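Local coordinates for protein botulinum neurotoxin type C1 (Clostridium botulinum, PDB 3R4S) that probably binds neuronal gangliosides through sialic acid sites on its receptor-binding heavy chain, an early step in the cell entry of this clostridial neurotoxin, at residues R262-N267 / F310-N315. Residues are numbered along the deposited sequence; the frame is centred on the assembly and turned at random.
With SLB (N-acetyl-beta-neuraminic acid), chain C; SIA (N-acetyl-alpha-neuraminic acid), chain D.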
loop_
_atom_site.group_PDB
_atom_site.type_symbol
_atom_site.label_atom_id
_atom_site.label_comp_id
_atom_site.label_asym_id
_atom_site.label_seq_id
_atom_site.Cartn_x
_atom_site.Cartn_y
_atom_site.Cartn_z
ATOM N N ARG A 262 -6.681 6.485 -16.209
ATOM C CA ARG A 262 -7.887 7.290 -16.419
ATOM C C ARG A 262 -8.263 8.062 -15.162
ATOM O O ARG A 262 -8.236 7.520 -14.051
ATOM C CB ARG A 262 -9.075 6.418 -16.810
ATOM C CG ARG A 262 -8.854 5.504 -18.000
ATOM C CD ARG A 262 -8.609 6.279 -19.265
ATOM N NE ARG A 262 -9.296 5.670 -20.397
ATOM C CZ ARG A 262 -8.837 4.625 -21.080
ATOM N NH1 ARG A 262 -7.677 4.050 -20.746
ATOM N NH2 ARG A 262 -9.543 4.155 -22.097
ATOM N N TYR A 263 -8.636 9.325 -15.336
ATOM C CA TYR A 263 -9.174 10.100 -14.228
ATOM C C TYR A 263 -10.679 10.273 -14.384
ATOM O O TYR A 263 -11.253 10.020 -15.451
ATOM C CB TYR A 263 -8.482 11.459 -14.106
ATOM C CG TYR A 263 -8.781 12.404 -15.247
ATOM C CD1 TYR A 263 -9.944 13.170 -15.252
ATOM C CD2 TYR A 263 -7.898 12.536 -16.320
ATOM C CE1 TYR A 263 -10.224 14.040 -16.294
ATOM C CE2 TYR A 263 -8.164 13.406 -17.369
ATOM C CZ TYR A 263 -9.332 14.155 -17.351
ATOM O OH TYR A 263 -9.602 15.018 -18.394
ATOM N N MET A 264 -11.313 10.708 -13.303
ATOM C CA MET A 264 -12.757 10.798 -13.243
ATOM C C MET A 264 -13.222 12.175 -13.708
ATOM O O MET A 264 -12.729 13.208 -13.244
ATOM C CB MET A 264 -13.228 10.517 -11.815
ATOM C CG MET A 264 -14.586 9.905 -11.734
ATOM S SD MET A 264 -15.008 9.318 -10.083
ATOM C CE MET A 264 -14.789 7.553 -10.335
ATOM N N TYR A 265 -14.163 12.184 -14.643
ATOM C CA TYR A 265 -14.716 13.436 -15.129
ATOM C C TYR A 265 -16.238 13.332 -15.167
ATOM O O TYR A 265 -16.807 12.335 -14.724
ATOM C CB TYR A 265 -14.150 13.770 -16.505
ATOM C CG TYR A 265 -14.321 15.220 -16.882
ATOM C CD1 TYR A 265 -13.921 16.233 -16.016
ATOM C CD2 TYR A 265 -14.876 15.577 -18.098
ATOM C CE1 TYR A 265 -14.074 17.561 -16.352
ATOM C CE2 TYR A 265 -15.038 16.900 -18.442
ATOM C CZ TYR A 265 -14.633 17.891 -17.564
ATOM O OH TYR A 265 -14.789 19.222 -17.908
ATOM N N ALA A 266 -16.908 14.364 -15.668
ATOM C CA ALA A 266 -18.363 14.301 -15.757
ATOM C C ALA A 266 -18.920 15.118 -16.911
ATOM O O ALA A 266 -18.351 16.127 -17.324
ATOM C CB ALA A 266 -19.020 14.705 -14.437
ATOM N N ASN A 267 -20.059 14.663 -17.409
ATOM C CA ASN A 267 -20.644 15.206 -18.607
ATOM C C ASN A 267 -22.146 14.971 -18.600
ATOM O O ASN A 267 -22.603 13.841 -18.744
ATOM C CB ASN A 267 -20.017 14.517 -19.804
ATOM C CG ASN A 267 -19.940 15.406 -20.995
ATOM O OD1 ASN A 267 -20.966 15.833 -21.533
ATOM N ND2 ASN A 267 -18.716 15.709 -21.423
ATOM N N PHE A 310 -21.366 8.378 -1.763
ATOM C CA PHE A 310 -20.264 9.206 -2.249
ATOM C C PHE A 310 -20.740 10.590 -2.705
ATOM O O PHE A 310 -21.730 10.698 -3.426
ATOM C CB PHE A 310 -19.571 8.508 -3.429
ATOM C CG PHE A 310 -19.022 7.135 -3.100
ATOM C CD1 PHE A 310 -17.760 6.990 -2.535
ATOM C CD2 PHE A 310 -19.763 5.989 -3.381
ATOM C CE1 PHE A 310 -17.249 5.719 -2.234
ATOM C CE2 PHE A 310 -19.260 4.719 -3.099
ATOM C CZ PHE A 310 -18.001 4.586 -2.515
ATOM N N ASP A 311 -20.012 11.633 -2.304
ATOM C CA ASP A 311 -20.233 12.998 -2.786
ATOM C C ASP A 311 -19.178 13.389 -3.798
ATOM O O ASP A 311 -18.010 13.005 -3.673
ATOM C CB ASP A 311 -20.156 13.997 -1.638
ATOM C CG ASP A 311 -21.316 13.878 -0.693
ATOM O OD1 ASP A 311 -22.362 13.329 -1.108
ATOM O OD2 ASP A 311 -21.177 14.328 0.462
ATOM N N MET A 312 -19.596 14.158 -4.800
ATOM C CA MET A 312 -18.677 14.800 -5.727
ATOM C C MET A 312 -19.090 16.266 -5.946
ATOM O O MET A 312 -20.260 16.569 -6.198
ATOM C CB MET A 312 -18.638 14.053 -7.056
ATOM C CG MET A 312 -17.712 14.683 -8.087
ATOM S SD MET A 312 -17.714 13.797 -9.652
ATOM C CE MET A 312 -16.853 12.283 -9.204
ATOM N N THR A 313 -18.134 17.177 -5.830
ATOM C CA THR A 313 -18.428 18.593 -6.030
ATOM C C THR A 313 -17.877 19.072 -7.367
ATOM O O THR A 313 -16.694 18.898 -7.667
ATOM C CB THR A 313 -17.870 19.455 -4.884
ATOM O OG1 THR A 313 -18.611 19.185 -3.686
ATOM C CG2 THR A 313 -17.994 20.932 -5.217
ATOM N N ILE A 314 -18.751 19.651 -8.179
ATOM C CA ILE A 314 -18.352 20.235 -9.455
ATOM C C ILE A 314 -18.900 21.659 -9.554
ATOM O O ILE A 314 -20.086 21.893 -9.301
ATOM C CB ILE A 314 -18.894 19.423 -10.632
ATOM C CG1 ILE A 314 -18.407 17.978 -10.544
ATOM C CG2 ILE A 314 -18.492 20.070 -11.955
ATOM C CD1 ILE A 314 -19.039 17.067 -11.568
ATOM N N ASN A 315 -18.035 22.606 -9.910
ATOM C CA ASN A 315 -18.431 24.010 -10.024
ATOM C C ASN A 315 -19.230 24.468 -8.810
ATOM O O ASN A 315 -20.281 25.100 -8.944
ATOM C CB ASN A 315 -19.222 24.247 -11.317
ATOM C CG ASN A 315 -18.393 23.972 -12.567
ATOM O OD1 ASN A 315 -18.918 23.527 -13.592
ATOM N ND2 ASN A 315 -17.088 24.225 -12.483
HETATM C C1 SLB C . -17.887 21.166 -19.453
HETATM C C2 SLB C . -18.618 20.941 -18.156
HETATM C C3 SLB C . -17.966 19.769 -17.412
HETATM C C4 SLB C . -18.752 19.416 -16.153
HETATM C C5 SLB C . -20.174 19.080 -16.541
HETATM C C6 SLB C . -20.797 20.264 -17.288
HETATM C C7 SLB C . -22.170 19.842 -17.792
HETATM C C8 SLB C . -22.957 21.051 -18.322
HETATM C C9 SLB C . -24.356 20.653 -18.781
HETATM C C10 SLB C . -21.689 17.965 -14.963
HETATM C C11 SLB C . -22.359 18.084 -13.629
HETATM N N5 SLB C . -20.910 18.998 -15.286
HETATM O O1A SLB C . -18.077 20.390 -20.419
HETATM O O1B SLB C . -17.086 22.126 -19.501
HETATM O O2 SLB C . -18.478 22.134 -17.378
HETATM O O4 SLB C . -18.173 18.282 -15.500
HETATM O O6 SLB C . -20.011 20.705 -18.413
HETATM O O7 SLB C . -21.943 18.871 -18.831
HETATM O O8 SLB C . -23.059 22.066 -17.311
HETATM O O9 SLB C . -24.263 20.150 -20.118
HETATM O O10 SLB C . -21.847 16.991 -15.692
HETATM C C1 SIA D . -23.257 15.564 2.809
HETATM C C2 SIA D . -24.339 15.729 3.853
HETATM C C3 SIA D . -24.504 17.192 4.268
HETATM C C4 SIA D . -25.261 18.034 3.255
HETATM C C5 SIA D . -26.525 17.321 2.814
HETATM C C6 SIA D . -26.153 15.939 2.290
HETATM C C7 SIA D . -27.345 15.151 1.753
HETATM C C8 SIA D . -26.892 13.772 1.276
HETATM C C9 SIA D . -28.000 13.078 0.490
HETATM C C10 SIA D . -28.219 18.598 1.651
HETATM C C11 SIA D . -28.606 19.356 0.408
HETATM N N5 SIA D . -26.991 18.074 1.662
HETATM O O1A SIA D . -23.295 14.539 2.079
HETATM O O1B SIA D . -22.359 16.435 2.710
HETATM O O2 SIA D . -23.953 14.955 4.995
HETATM O O4 SIA D . -25.617 19.287 3.847
HETATM O O6 SIA D . -25.554 15.178 3.341
HETATM O O7 SIA D . -28.312 14.980 2.799
HETATM O O8 SIA D . -25.709 13.890 0.461
HETATM O O9 SIA D . -28.093 13.720 -0.784
HETATM O O10 SIA D . -28.984 18.463 2.595
#
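In the trefoil-like C-terminal receptor-binding domain, where Met264 meets Met312 and Ala266 meets Ile314, strands 262-267 and 307-314 face each other across the apolar interior, and their ends at Tyr265-Asn267 and Ile314 line a sialic acid site. The strands are linked here by side chains, with the closest alpha carbons, those of Ala266 and Ile314, 8.7 Å apart. The Met312 methyl CE abuts the middle of the Met264 chain, 3.6 Å from Met264 SD and near CG; the two chains run obliquely to each other. Met312 reaches across because its chain is extended through chi1 and chi2 (179° and -179°) and turns only at chi3, about the CG-SD bond. Ile288, Leu321, Ile271 and Phe273 pack around the two methionines. Nearer the ligand, Ile314 CD1 touches Ala266 CB at 3.7 Å. With its CG1 branch placed beside the backbone N (chi1 -58°), Ile314 also turns CD1 to the acetyl methyl C11 of N-acetyl-beta-neuraminic acid, while CG2 lies 4.0 Å from sugar O4. That hydroxyl donates a hydrogen bond to Ala266 O (2.8 Å), and it sits over one face of the Tyr265 ring, displaced toward the rim. Tyr265 OH comes within 3.3 Å of sugar C3, and its ring meets that of Tyr286, whose hydroxyl also binds the sugar. Earlier on strand 307-314, Asp311 belongs to the second site, its OD2 2.7 Å from O1A of N-acetyl-alpha-neuraminic acid. Ala266 and Ile314 thus serve both core and pocket, and their packing probably helps fix the carbonyl that accepts the O4 bond.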